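Side-chain contacts in annexin B22 (Schistosoma mansoni, PDB 4MDU), which binds acidic phospholipid membranes in a calcium-dependent manner and aggregates liposomes, probably promoting membrane fusion and helping to keep the worm's tegument intact: residues B[19-24]-B[248-253]; B[39-44]-B[64-69]; B[98-103]-B[305-310]. All coordinates share one frame; numbering follows the deposited sequence.

From the N terminus, the loop 19-24 meets 248-253 in contact 1, closing a loop of more than 220 residues and tying the N-terminal segment before helix 38-48 to repeat 3. Contact 2 lies wholly within that loop and is short, joining the first helix of repeat 1 to the connection into helix 68-82 (64-69) of the same repeat. After it, contact 3 starts at 98-103, also within the large loop, but finishes beyond it at 305-310, so contacts 1 and 3 cross; it brings repeat 1 against repeat 4. Contacts 2 and 3 have centres about 20 Å apart, whereas contact 1 lies across the chain's centre from contact 3.

Contact 1: residues B[19-24]-B[248-253]; sequences FDPHGK and QLYLTS
His-22, whose ring reaches Tyr-250, belongs to a turn gathered round one carboxylate oxygen: Asp-20 OD2 accepts Lys-24 N at 2.9 Å, from above the carboxylate plane, and more weakly His-22 N at 2.8 Å. The main chain repeats the closure, with Gly-23 N bonded to Asp-20 O and Asp-20 N to Lys-24 O. This is a type I turn followed by a G1 bulge, and the positive phi of Gly-23 suits the bulge position. The turn offers Pro-21 and His-22 to the helix. Pro-21 lays CB over one face of the Tyr-250 ring as a CH-pi contact, 3.6 Å from the ring centroid; its nearest ring atom is CG, so the touch is shifted toward the root of the ring. The tyrosine extends to meet it because CG stands anti to the backbone N (chi1 -180°), carrying the ring out from helix 246-260. At the far end His-22 NE2 gives Tyr-250 OH a weak hydrogen bond of 3.1 Å, bent to 126° at the hydrogen. The two ring planes are inclined at 76°, with the rings meeting obliquely. Thus the proline covers one face of the ring while the imidazole adds a loose polar tie at the hydroxyl, all near the surface. Tyr-250 also packs on Ile-288 of helix 274-288, and Pro-21 on Tyr-26. Such packing is consistent with the annexin fold, in which the N-terminal segment commonly packs on the helical core; here it meets a helix of repeat 3.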
ATOM      1  N   PHE B  19      24.011  12.476 -10.815  1.00 24.60           N
ATOM      2  CA  PHE B  19      25.103  12.247  -9.875  1.00 25.77           C
ATOM      3  C   PHE B  19      24.593  11.695  -8.553  1.00 29.46           C
ATOM      4  O   PHE B  19      23.524  12.089  -8.077  1.00 28.96           O
ATOM      5  CB  PHE B  19      25.861  13.551  -9.636  1.00 33.13           C
ATOM      6  CG  PHE B  19      26.386  14.175 -10.886  1.00 34.48           C
ATOM      7  CD1 PHE B  19      27.644  13.843 -11.365  1.00 42.02           C
ATOM      8  CD2 PHE B  19      25.630  15.092 -11.589  1.00 41.96           C
ATOM      9  CE1 PHE B  19      28.140  14.422 -12.524  1.00 44.66           C
ATOM     10  CE2 PHE B  19      26.121  15.677 -12.752  1.00 43.19           C
ATOM     11  CZ  PHE B  19      27.378  15.338 -13.216  1.00 40.88           C
ATOM     12  N   ASP B  20      25.352  10.772  -7.967  1.00 31.66           N
ATOM     13  CA  ASP B  20      24.998  10.233  -6.658  1.00 43.03           C
ATOM     14  C   ASP B  20      25.213  11.290  -5.574  1.00 40.75           C
ATOM     15  O   ASP B  20      25.679  12.392  -5.864  1.00 31.83           O
ATOM     16  CB  ASP B  20      25.785   8.950  -6.361  1.00 47.94           C
ATOM     17  CG  ASP B  20      27.266   9.198  -6.129  1.00 46.23           C
ATOM     18  OD1 ASP B  20      28.047   8.239  -6.275  1.00 50.45           O
ATOM     19  OD2 ASP B  20      27.661  10.330  -5.805  1.00 41.48           O
ATOM     20  N   PRO B  21      24.866  10.964  -4.320  1.00 44.02           N
ATOM     21  CA  PRO B  21      24.968  11.954  -3.238  1.00 51.99           C
ATOM     22  C   PRO B  21      26.376  12.537  -3.090  1.00 61.10           C
ATOM     23  O   PRO B  21      26.530  13.689  -2.670  1.00 66.13           O
ATOM     24  CB  PRO B  21      24.601  11.138  -1.995  1.00 51.62           C
ATOM     25  CG  PRO B  21      23.669  10.085  -2.522  1.00 41.35           C
ATOM     26  CD  PRO B  21      24.256   9.704  -3.861  1.00 35.86           C
ATOM     27  N   HIS B  22      27.381  11.747  -3.453  1.00 52.42           N
ATOM     28  CA  HIS B  22      28.775  12.133  -3.296  1.00 51.41           C
ATOM     29  C   HIS B  22      29.365  12.761  -4.543  1.00 49.19           C
ATOM     30  O   HIS B  22      30.553  13.035  -4.585  1.00 48.08           O
ATOM     31  CB  HIS B  22      29.617  10.929  -2.878  1.00 53.61           C
ATOM     32  CG  HIS B  22      29.153  10.295  -1.605  1.00 68.34           C
ATOM     33  ND1 HIS B  22      28.568   9.049  -1.565  1.00 74.09           N
ATOM     34  CD2 HIS B  22      29.158  10.752  -0.331  1.00 72.56           C
ATOM     35  CE1 HIS B  22      28.245   8.759  -0.317  1.00 76.91           C
ATOM     36  NE2 HIS B  22      28.595   9.775   0.452  1.00 75.41           N
ATOM     37  N   GLY B  23      28.542  12.995  -5.557  1.00 45.47           N
ATOM     38  CA  GLY B  23      29.025  13.642  -6.763  1.00 41.66           C
ATOM     39  C   GLY B  23      29.461  12.728  -7.898  1.00 41.48           C
ATOM     40  O   GLY B  23      29.680  13.195  -9.006  1.00 40.25           O
ATOM     41  N   LYS B  24      29.587  11.431  -7.633  1.00 43.74           N
ATOM     42  CA  LYS B  24      29.990  10.475  -8.661  1.00 41.57           C
ATOM     43  C   LYS B  24      28.849  10.285  -9.666  1.00 32.32           C
ATOM     44  O   LYS B  24      27.689  10.289  -9.288  1.00 33.79           O
ATOM     45  CB  LYS B  24      30.354   9.141  -7.999  1.00 42.37           C
ATOM     46  CG  LYS B  24      30.927   8.107  -8.935  1.00 45.25           C
ATOM     47  N   GLN B 248      20.938  18.358  -1.745  1.00 30.43           N
ATOM     48  CA  GLN B 248      20.562  19.045  -0.503  1.00 21.16           C
ATOM     49  C   GLN B 248      19.927  18.104   0.529  1.00 32.01           C
ATOM     50  O   GLN B 248      20.193  18.237   1.729  1.00 33.21           O
ATOM     51  CB  GLN B 248      19.605  20.208  -0.808  1.00 28.85           C
ATOM     52  CG  GLN B 248      19.222  21.053   0.406  1.00 27.31           C
ATOM     53  CD  GLN B 248      20.408  21.791   1.007  1.00 28.80           C
ATOM     54  OE1 GLN B 248      21.383  22.096   0.319  1.00 30.92           O
ATOM     55  NE2 GLN B 248      20.338  22.056   2.302  1.00 28.53           N
ATOM     56  N   LEU B 249      19.083  17.170   0.067  1.00 24.42           N
ATOM     57  CA  LEU B 249      18.407  16.224   0.959  1.00 25.33           C
ATOM     58  C   LEU B 249      19.420  15.334   1.644  1.00 27.76           C
ATOM     59  O   LEU B 249      19.324  15.040   2.836  1.00 30.07           O
ATOM     60  CB  LEU B 249      17.438  15.336   0.188  1.00 30.44           C
ATOM     61  CG  LEU B 249      15.976  15.675   0.362  1.00 35.39           C
ATOM     62  CD1 LEU B 249      15.118  14.673  -0.381  1.00 27.33           C
ATOM     63  CD2 LEU B 249      15.654  15.689   1.834  1.00 36.07           C
ATOM     64  N   TYR B 250      20.392  14.887   0.867  1.00 33.49           N
ATOM     65  CA  TYR B 250      21.445  14.072   1.419  1.00 29.64           C
ATOM     66  C   TYR B 250      22.155  14.818   2.546  1.00 32.07           C
ATOM     67  O   TYR B 250      22.220  14.341   3.686  1.00 30.17           O
ATOM     68  CB  TYR B 250      22.438  13.679   0.345  1.00 31.30           C
ATOM     69  CG  TYR B 250      23.520  12.824   0.923  1.00 43.03           C
ATOM     70  CD1 TYR B 250      23.263  11.507   1.282  1.00 48.21           C
ATOM     71  CD2 TYR B 250      24.781  13.333   1.154  1.00 43.48           C
ATOM     72  CE1 TYR B 250      24.247  10.707   1.832  1.00 53.18           C
ATOM     73  CE2 TYR B 250      25.775  12.542   1.705  1.00 54.63           C
ATOM     74  CZ  TYR B 250      25.502  11.229   2.041  1.00 58.06           C
ATOM     75  OH  TYR B 250      26.489  10.437   2.589  1.00 63.48           O
ATOM     76  N   LEU B 251      22.680  15.995   2.232  1.00 30.33           N
ATOM     77  CA  LEU B 251      23.276  16.828   3.271  1.00 29.21           C
ATOM     78  C   LEU B 251      22.340  16.951   4.468  1.00 32.95           C
ATOM     79  O   LEU B 251      22.773  16.822   5.615  1.00 34.79           O
ATOM     80  CB  LEU B 251      23.616  18.213   2.740  1.00 32.26           C
ATOM     81  CG  LEU B 251      24.208  19.164   3.781  1.00 37.68           C
ATOM     82  CD1 LEU B 251      25.536  18.607   4.310  1.00 38.96           C
ATOM     83  CD2 LEU B 251      24.379  20.573   3.192  1.00 35.89           C
ATOM     84  N   THR B 252      21.054  17.171   4.200  1.00 30.71           N
ATOM     85  CA  THR B 252      20.075  17.366   5.267  1.00 32.21           C
ATOM     86  C   THR B 252      19.979  16.111   6.103  1.00 37.45           C
ATOM     87  O   THR B 252      19.847  16.154   7.335  1.00 39.10           O
ATOM     88  CB  THR B 252      18.672  17.731   4.710  1.00 33.86           C
ATOM     89  OG1 THR B 252      18.776  18.917   3.922  1.00 35.98           O
ATOM     90  CG2 THR B 252      17.704  18.007   5.834  1.00 28.76           C
ATOM     91  N   SER B 253      20.059  14.980   5.427  1.00 36.64           N
ATOM     92  CA  SER B 253      20.006  13.723   6.127  1.00 37.44           C
ATOM     93  C   SER B 253      21.208  13.594   7.069  1.00 27.89           C
ATOM     94  O   SER B 253      21.041  13.250   8.232  1.00 34.25           O
ATOM     95  CB  SER B 253      19.939  12.556   5.141  1.00 31.78           C
ATOM     96  OG  SER B 253      19.902  11.334   5.841  1.00 41.82           O
TER

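Contact 2: residues B[39-44]-B[64-69]; sequences SADAER and ARRTNY
A two-pronged salt bridge between Asp-41 and Arg-66 joins helix 38-48, the first of annexin repeat 1, to the short connection that leads from helix 56-63 into helix 68-82. The arginine grips side-on: Arg-66 NE lies 2.7 Å from Asp-41 OD2 with a nearly straight bond (165°), and Arg-66 NH2 lies 2.9 Å from Asp-41 OD1. The carboxylate therefore sits at the edge of the guanidinium, close to its plane, yet the two flat groups are twisted 40° apart. As a result NE meets OD2 from above the carboxylate plane, while NH2 approaches OD1 on its syn side. Arg-66 bends at CB-CG (chi2 -77°), runs straight through CG-CD, and turns its guanidinium across the chain at the end, so that NE and NH2 face the aspartate. The remaining nitrogen, Arg-66 NH1, has a weak bond of 3.4 Å to Arg-65 O, a light brace against rotation. In the annexin repeat, a right-handed superhelix of five helices, the third helix lies across the other four; Arg-66 stands just before that helix, which begins after the N-cap residue Thr-67. Asp-41 has a second cationic partner one helical turn on: Arg-44 NH1 is 3.1 Å from Asp-41 OD1, which lies in the plane of the Arg-44 guanidinium. OD1 is thus shared by two arginines, and Arg-44 NH1 and Arg-66 NH2 come within 4.8 Å of each other. Such flanking charge probably keeps the buried aspartate ionised. Around the carboxylate, Asp-41 packs on Ile-62 and Ile-74, and Arg-44 also rests on Ile-62.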
ATOM      1  N   SER B  39      18.956   7.951 -39.607  1.00 38.74           N
ATOM      2  CA  SER B  39      18.529   7.385 -40.882  1.00 44.48           C
ATOM      3  C   SER B  39      19.001   5.952 -41.051  1.00 53.46           C
ATOM      4  O   SER B  39      18.244   5.105 -41.525  1.00 58.08           O
ATOM      5  CB  SER B  39      19.005   8.235 -42.056  1.00 43.57           C
ATOM      6  OG  SER B  39      20.358   8.591 -41.890  1.00 51.91           O
ATOM      7  N   ALA B  40      20.245   5.675 -40.666  1.00 48.38           N
ATOM      8  CA  ALA B  40      20.774   4.318 -40.796  1.00 47.15           C
ATOM      9  C   ALA B  40      19.957   3.333 -39.963  1.00 49.44           C
ATOM     10  O   ALA B  40      19.653   2.228 -40.409  1.00 47.10           O
ATOM     11  CB  ALA B  40      22.236   4.267 -40.398  1.00 43.60           C
ATOM     12  N   ASP B  41      19.598   3.737 -38.750  1.00 53.73           N
ATOM     13  CA  ASP B  41      18.763   2.891 -37.904  1.00 48.58           C
ATOM     14  C   ASP B  41      17.377   2.723 -38.503  1.00 41.32           C
ATOM     15  O   ASP B  41      16.825   1.620 -38.520  1.00 37.15           O
ATOM     16  CB  ASP B  41      18.677   3.466 -36.493  1.00 44.12           C
ATOM     17  CG  ASP B  41      19.905   3.155 -35.680  1.00 42.81           C
ATOM     18  OD1 ASP B  41      20.517   2.101 -35.941  1.00 42.65           O
ATOM     19  OD2 ASP B  41      20.255   3.953 -34.791  1.00 39.89           O
ATOM     20  N   ALA B  42      16.816   3.835 -38.976  1.00 36.25           N
ATOM     21  CA  ALA B  42      15.541   3.815 -39.688  1.00 43.03           C
ATOM     22  C   ALA B  42      15.566   2.780 -40.811  1.00 44.05           C
ATOM     23  O   ALA B  42      14.669   1.944 -40.909  1.00 45.85           O
ATOM     24  CB  ALA B  42      15.211   5.212 -40.248  1.00 40.71           C
ATOM     25  N   GLU B  43      16.594   2.850 -41.656  1.00 48.20           N
ATOM     26  CA  GLU B  43      16.735   1.916 -42.770  1.00 55.05           C
ATOM     27  C   GLU B  43      16.711   0.494 -42.255  1.00 52.93           C
ATOM     28  O   GLU B  43      15.950  -0.336 -42.744  1.00 48.70           O
ATOM     29  CB  GLU B  43      18.040   2.147 -43.539  1.00 65.39           C
ATOM     30  CG  GLU B  43      17.977   3.246 -44.592  1.00 83.80           C
ATOM     31  CD  GLU B  43      19.164   3.208 -45.550  1.00 98.58           C
ATOM     32  OE1 GLU B  43      20.016   2.304 -45.414  1.00100.68           O
ATOM     33  OE2 GLU B  43      19.242   4.082 -46.443  1.00105.44           O
ATOM     34  N   ARG B  44      17.552   0.221 -41.261  1.00 48.10           N
ATOM     35  CA  ARG B  44      17.661  -1.123 -40.702  1.00 50.91           C
ATOM     36  C   ARG B  44      16.338  -1.631 -40.136  1.00 40.53           C
ATOM     37  O   ARG B  44      15.961  -2.786 -40.367  1.00 42.90           O
ATOM     38  CB  ARG B  44      18.770  -1.199 -39.649  1.00 51.37           C
ATOM     39  CG  ARG B  44      20.160  -1.037 -40.234  1.00 65.43           C
ATOM     40  CD  ARG B  44      21.244  -1.359 -39.216  1.00 74.19           C
ATOM     41  NE  ARG B  44      22.534  -0.778 -39.585  1.00 77.65           N
ATOM     42  CZ  ARG B  44      23.012   0.358 -39.084  1.00 78.38           C
ATOM     43  NH1 ARG B  44      22.306   1.038 -38.185  1.00 74.06           N
ATOM     44  NH2 ARG B  44      24.196   0.813 -39.477  1.00 79.87           N
ATOM     45  N   ALA B  64      15.964  -1.069 -28.274  1.00 23.47           N
ATOM     46  CA  ALA B  64      16.323  -1.294 -26.871  1.00 26.64           C
ATOM     47  C   ALA B  64      17.805  -1.007 -26.569  1.00 31.61           C
ATOM     48  O   ALA B  64      18.285  -1.253 -25.451  1.00 31.11           O
ATOM     49  CB  ALA B  64      15.955  -2.713 -26.444  1.00 19.88           C
ATOM     50  N   ARG B  65      18.531  -0.516 -27.569  1.00 28.68           N
ATOM     51  CA  ARG B  65      19.902  -0.036 -27.359  1.00 35.27           C
ATOM     52  C   ARG B  65      20.100   1.457 -27.684  1.00 32.47           C
ATOM     53  O   ARG B  65      21.222   1.897 -27.909  1.00 37.37           O
ATOM     54  CB  ARG B  65      20.900  -0.876 -28.153  1.00 30.60           C
ATOM     55  CG  ARG B  65      20.992  -2.357 -27.712  1.00 32.92           C
ATOM     56  CD  ARG B  65      21.226  -2.495 -26.198  1.00 28.13           C
ATOM     57  NE  ARG B  65      22.356  -1.696 -25.742  1.00 31.03           N
ATOM     58  CZ  ARG B  65      22.504  -1.240 -24.501  1.00 37.28           C
ATOM     59  NH1 ARG B  65      21.595  -1.519 -23.568  1.00 33.22           N
ATOM     60  NH2 ARG B  65      23.565  -0.502 -24.187  1.00 35.26           N
ATOM     61  N   ARG B  66      19.019   2.228 -27.699  1.00 33.99           N
ATOM     62  CA  ARG B  66      19.094   3.676 -27.952  1.00 32.98           C
ATOM     63  C   ARG B  66      18.382   4.453 -26.845  1.00 36.43           C
ATOM     64  O   ARG B  66      17.449   3.944 -26.236  1.00 31.15           O
ATOM     65  CB  ARG B  66      18.447   4.022 -29.301  1.00 30.59           C
ATOM     66  CG  ARG B  66      19.003   3.256 -30.516  1.00 29.98           C
ATOM     67  CD  ARG B  66      20.365   3.799 -31.001  1.00 31.72           C
ATOM     68  NE  ARG B  66      20.768   3.134 -32.243  1.00 34.24           N
ATOM     69  CZ  ARG B  66      21.480   2.007 -32.291  1.00 40.13           C
ATOM     70  NH1 ARG B  66      21.898   1.443 -31.159  1.00 31.70           N
ATOM     71  NH2 ARG B  66      21.781   1.446 -33.462  1.00 34.03           N
ATOM     72  N   THR B  67      18.804   5.693 -26.589  1.00 32.15           N
ATOM     73  CA  THR B  67      18.109   6.506 -25.607  1.00 28.72           C
ATOM     74  C   THR B  67      16.790   6.956 -26.211  1.00 31.14           C
ATOM     75  O   THR B  67      16.574   6.840 -27.427  1.00 21.70           O
ATOM     76  CB  THR B  67      18.886   7.770 -25.280  1.00 34.11           C
ATOM     77  OG1 THR B  67      18.866   8.623 -26.428  1.00 34.89           O
ATOM     78  CG2 THR B  67      20.322   7.448 -24.923  1.00 26.29           C
ATOM     79  N   ASN B  68      15.910   7.463 -25.358  1.00 26.33           N
ATOM     80  CA  ASN B  68      14.644   8.033 -25.803  1.00 32.18           C
ATOM     81  C   ASN B  68      14.835   9.087 -26.910  1.00 34.37           C
ATOM     82  O   ASN B  68      14.172   9.043 -27.941  1.00 33.68           O
ATOM     83  CB  ASN B  68      13.889   8.636 -24.619  1.00 28.12           C
ATOM     84  CG  ASN B  68      12.622   9.356 -25.045  1.00 35.90           C
ATOM     85  OD1 ASN B  68      11.624   8.722 -25.371  1.00 34.99           O
ATOM     86  ND2 ASN B  68      12.652  10.688 -25.024  1.00 26.93           N
ATOM     87  N   TYR B  69      15.755  10.022 -26.699  1.00 34.40           N
ATOM     88  CA  TYR B  69      16.067  10.996 -27.733  1.00 29.19           C
ATOM     89  C   TYR B  69      16.416  10.340 -29.082  1.00 35.37           C
ATOM     90  O   TYR B  69      15.863  10.698 -30.128  1.00 32.18           O
ATOM     91  CB  TYR B  69      17.171  11.965 -27.294  1.00 35.70           C
ATOM     92  CG  TYR B  69      17.416  13.036 -28.340  1.00 40.41           C
ATOM     93  CD1 TYR B  69      16.669  14.212 -28.352  1.00 48.84           C
ATOM     94  CD2 TYR B  69      18.357  12.850 -29.340  1.00 44.31           C
ATOM     95  CE1 TYR B  69      16.872  15.175 -29.317  1.00 54.20           C
ATOM     96  CE2 TYR B  69      18.563  13.806 -30.315  1.00 51.49           C
ATOM     97  CZ  TYR B  69      17.823  14.965 -30.297  1.00 62.85           C
ATOM     98  OH  TYR B  69      18.043  15.917 -31.266  1.00 77.80           O
TER

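Contact 3: residues B[98-103]-B[305-310]; sequences FRKVLC and LGTKDY
Helix 96-106 and the loop ahead of helix 311-320 come nearest at Lys-100 and Thr-307, whose CA atoms are 6.9 Å apart. Lys-100 carries the helix side of the contact, its chain kinked at chi2 (94°) and again near its end, so that it curls past both Thr-307 and Tyr-310. Lys-100 CB rests on Thr-307 CG2 at 3.9 Å. Lys-100 CG comes to 3.3 Å from Tyr-310 OH, where the tyrosine, running about at a right angle to the lysine chain, arrives with its hydroxyl foremost. The ammonium ends alongside Thr-307: Lys-100 NZ is 3.6 Å from Thr-307 OG1 and 3.7 Å from Thr-307 O, near both oxygens but bonded to neither. Thr-307 OG1 instead hydrogen-bonds Asp-97 OD2, on the first turn of the same helix as Lys-100, and the threonine also packs on Met-313. The loop is functionally notable, since Leu-305 and Gly-306 belong to calcium sites of repeat 4, while the helix belongs to repeat 1. Between the segments themselves, then, the join rests mainly on lysine methylenes against a methyl and a hydroxyl. The directed polar tie comes from neighbouring Asp-97, and the lysine charge probably adds a modest electrostatic attraction toward the oxygens of Thr-307.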
ATOM      1  N   PHE B  98       5.303  -8.497 -26.999  1.00 23.35           N
ATOM      2  CA  PHE B  98       6.352  -7.843 -27.739  1.00 28.32           C
ATOM      3  C   PHE B  98       5.844  -6.492 -28.218  1.00 37.69           C
ATOM      4  O   PHE B  98       6.500  -5.472 -28.021  1.00 35.57           O
ATOM      5  CB  PHE B  98       6.772  -8.693 -28.922  1.00 28.04           C
ATOM      6  CG  PHE B  98       7.988  -8.185 -29.622  1.00 33.16           C
ATOM      7  CD1 PHE B  98       8.969  -7.507 -28.922  1.00 26.24           C
ATOM      8  CD2 PHE B  98       8.157  -8.394 -30.980  1.00 38.84           C
ATOM      9  CE1 PHE B  98      10.086  -7.035 -29.565  1.00 38.35           C
ATOM     10  CE2 PHE B  98       9.279  -7.927 -31.632  1.00 42.19           C
ATOM     11  CZ  PHE B  98      10.245  -7.246 -30.925  1.00 43.51           C
ATOM     12  N   ARG B  99       4.669  -6.483 -28.840  1.00 40.00           N
ATOM     13  CA  ARG B  99       4.062  -5.225 -29.284  1.00 37.08           C
ATOM     14  C   ARG B  99       3.886  -4.241 -28.118  1.00 31.41           C
ATOM     15  O   ARG B  99       4.194  -3.058 -28.245  1.00 27.54           O
ATOM     16  CB  ARG B  99       2.729  -5.481 -29.989  1.00 36.54           C
ATOM     17  CG  ARG B  99       2.098  -4.239 -30.585  1.00 44.25           C
ATOM     18  CD  ARG B  99       1.131  -4.591 -31.710  1.00 49.67           C
ATOM     19  NE  ARG B  99      -0.125  -5.164 -31.223  1.00 48.34           N
ATOM     20  CZ  ARG B  99      -1.150  -5.497 -32.008  1.00 45.91           C
ATOM     21  NH1 ARG B  99      -1.072  -5.329 -33.321  1.00 41.21           N
ATOM     22  NH2 ARG B  99      -2.253  -6.006 -31.479  1.00 48.65           N
ATOM     23  N   LYS B 100       3.401  -4.738 -26.985  1.00 32.52           N
ATOM     24  CA  LYS B 100       3.248  -3.912 -25.794  1.00 31.59           C
ATOM     25  C   LYS B 100       4.552  -3.191 -25.456  1.00 35.57           C
ATOM     26  O   LYS B 100       4.595  -1.969 -25.344  1.00 37.93           O
ATOM     27  CB  LYS B 100       2.829  -4.767 -24.598  1.00 38.88           C
ATOM     28  CG  LYS B 100       1.358  -4.756 -24.284  1.00 49.58           C
ATOM     29  CD  LYS B 100       0.642  -5.919 -24.934  1.00 62.67           C
ATOM     30  CE  LYS B 100      -0.827  -5.933 -24.532  1.00 68.68           C
ATOM     31  NZ  LYS B 100      -0.968  -5.860 -23.048  1.00 70.76           N
ATOM     32  N   VAL B 101       5.627  -3.947 -25.300  1.00 28.18           N
ATOM     33  CA  VAL B 101       6.852  -3.335 -24.837  1.00 33.01           C
ATOM     34  C   VAL B 101       7.399  -2.402 -25.918  1.00 29.84           C
ATOM     35  O   VAL B 101       7.971  -1.345 -25.620  1.00 28.04           O
ATOM     36  CB  VAL B 101       7.891  -4.392 -24.376  1.00 28.97           C
ATOM     37  CG1 VAL B 101       8.408  -5.194 -25.555  1.00 18.64           C
ATOM     38  CG2 VAL B 101       9.039  -3.711 -23.632  1.00 26.86           C
ATOM     39  N   LEU B 102       7.203  -2.776 -27.176  1.00 26.24           N
ATOM     40  CA  LEU B 102       7.635  -1.926 -28.278  1.00 31.53           C
ATOM     41  C   LEU B 102       6.906  -0.576 -28.255  1.00 38.17           C
ATOM     42  O   LEU B 102       7.465   0.457 -28.625  1.00 29.95           O
ATOM     43  CB  LEU B 102       7.401  -2.602 -29.619  1.00 33.34           C
ATOM     44  CG  LEU B 102       8.415  -3.658 -30.052  1.00 44.48           C
ATOM     45  CD1 LEU B 102       8.053  -4.220 -31.424  1.00 45.32           C
ATOM     46  CD2 LEU B 102       9.824  -3.083 -30.061  1.00 45.10           C
ATOM     47  N   CYS B 103       5.654  -0.583 -27.825  1.00 31.65           N
ATOM     48  CA  CYS B 103       4.899   0.648 -27.837  1.00 38.66           C
ATOM     49  C   CYS B 103       5.364   1.554 -26.709  1.00 35.66           C
ATOM     50  O   CYS B 103       5.473   2.751 -26.901  1.00 36.20           O
ATOM     51  CB  CYS B 103       3.392   0.395 -27.783  1.00 42.28           C
ATOM     52  SG  CYS B 103       2.676  -0.085 -29.390  1.00 81.52           S
ATOM     53  N   LEU B 305       3.061 -11.053 -13.648  1.00 45.80           N
ATOM     54  CA  LEU B 305       1.858 -10.494 -14.264  1.00 41.00           C
ATOM     55  C   LEU B 305       2.053 -10.224 -15.751  1.00 35.57           C
ATOM     56  O   LEU B 305       1.094  -9.956 -16.467  1.00 47.26           O
ATOM     57  CB  LEU B 305       1.433  -9.206 -13.552  1.00 51.88           C
ATOM     58  CG  LEU B 305       1.415  -9.315 -12.028  1.00 61.65           C
ATOM     59  CD1 LEU B 305       1.459  -7.926 -11.380  1.00 68.50           C
ATOM     60  CD2 LEU B 305       0.213 -10.118 -11.563  1.00 60.48           C
ATOM     61  N   GLY B 306       3.296 -10.287 -16.215  1.00 40.98           N
ATOM     62  CA  GLY B 306       3.601  -9.989 -17.606  1.00 41.79           C
ATOM     63  C   GLY B 306       3.234  -8.558 -17.979  1.00 41.68           C
ATOM     64  O   GLY B 306       3.357  -7.632 -17.166  1.00 32.79           O
ATOM     65  N   THR B 307       2.777  -8.371 -19.209  1.00 38.84           N
ATOM     66  CA  THR B 307       2.426  -7.039 -19.680  1.00 49.61           C
ATOM     67  C   THR B 307       1.095  -6.542 -19.102  1.00 46.08           C
ATOM     68  O   THR B 307       0.491  -5.604 -19.616  1.00 43.98           O
ATOM     69  CB  THR B 307       2.390  -7.002 -21.204  1.00 56.48           C
ATOM     70  OG1 THR B 307       1.547  -8.058 -21.674  1.00 58.35           O
ATOM     71  CG2 THR B 307       3.797  -7.210 -21.760  1.00 56.73           C
ATOM     72  N   LYS B 308       0.642  -7.183 -18.031  1.00 40.66           N
ATOM     73  CA  LYS B 308      -0.574  -6.769 -17.356  1.00 47.38           C
ATOM     74  C   LYS B 308      -0.234  -5.710 -16.305  1.00 48.03           C
ATOM     75  O   LYS B 308      -1.097  -4.939 -15.879  1.00 52.36           O
ATOM     76  CB  LYS B 308      -1.272  -7.983 -16.721  1.00 55.10           C
ATOM     77  CG  LYS B 308      -1.748  -9.029 -17.731  1.00 62.56           C
ATOM     78  CD  LYS B 308      -2.504 -10.184 -17.061  1.00 68.05           C
ATOM     79  N   ASP B 309       1.030  -5.692 -15.886  1.00 41.22           N
ATOM     80  CA  ASP B 309       1.549  -4.639 -15.021  1.00 38.59           C
ATOM     81  C   ASP B 309       2.760  -4.017 -15.693  1.00 41.01           C
ATOM     82  O   ASP B 309       3.737  -4.718 -15.981  1.00 37.92           O
ATOM     83  CB  ASP B 309       1.958  -5.178 -13.651  1.00 37.45           C
ATOM     84  CG  ASP B 309       2.178  -4.061 -12.636  1.00 47.09           C
ATOM     85  OD1 ASP B 309       1.174  -3.629 -12.036  1.00 47.31           O
ATOM     86  OD2 ASP B 309       3.340  -3.617 -12.437  1.00 38.34           O
ATOM     87  N   TYR B 310       2.706  -2.702 -15.913  1.00 27.25           N
ATOM     88  CA  TYR B 310       3.697  -2.031 -16.745  1.00 21.83           C
ATOM     89  C   TYR B 310       4.921  -1.571 -15.991  1.00 19.60           C
ATOM     90  O   TYR B 310       5.870  -1.084 -16.605  1.00 27.45           O
ATOM     91  CB  TYR B 310       3.065  -0.843 -17.458  1.00 35.77           C
ATOM     92  CG  TYR B 310       2.395  -1.215 -18.746  1.00 41.05           C
ATOM     93  CD1 TYR B 310       2.881  -0.747 -19.953  1.00 56.71           C
ATOM     94  CD2 TYR B 310       1.288  -2.047 -18.759  1.00 49.17           C
ATOM     95  CE1 TYR B 310       2.274  -1.082 -21.148  1.00 64.95           C
ATOM     96  CE2 TYR B 310       0.676  -2.398 -19.950  1.00 58.25           C
ATOM     97  CZ  TYR B 310       1.171  -1.907 -21.144  1.00 63.30           C
ATOM     98  OH  TYR B 310       0.573  -2.238 -22.341  1.00 60.80           O
TER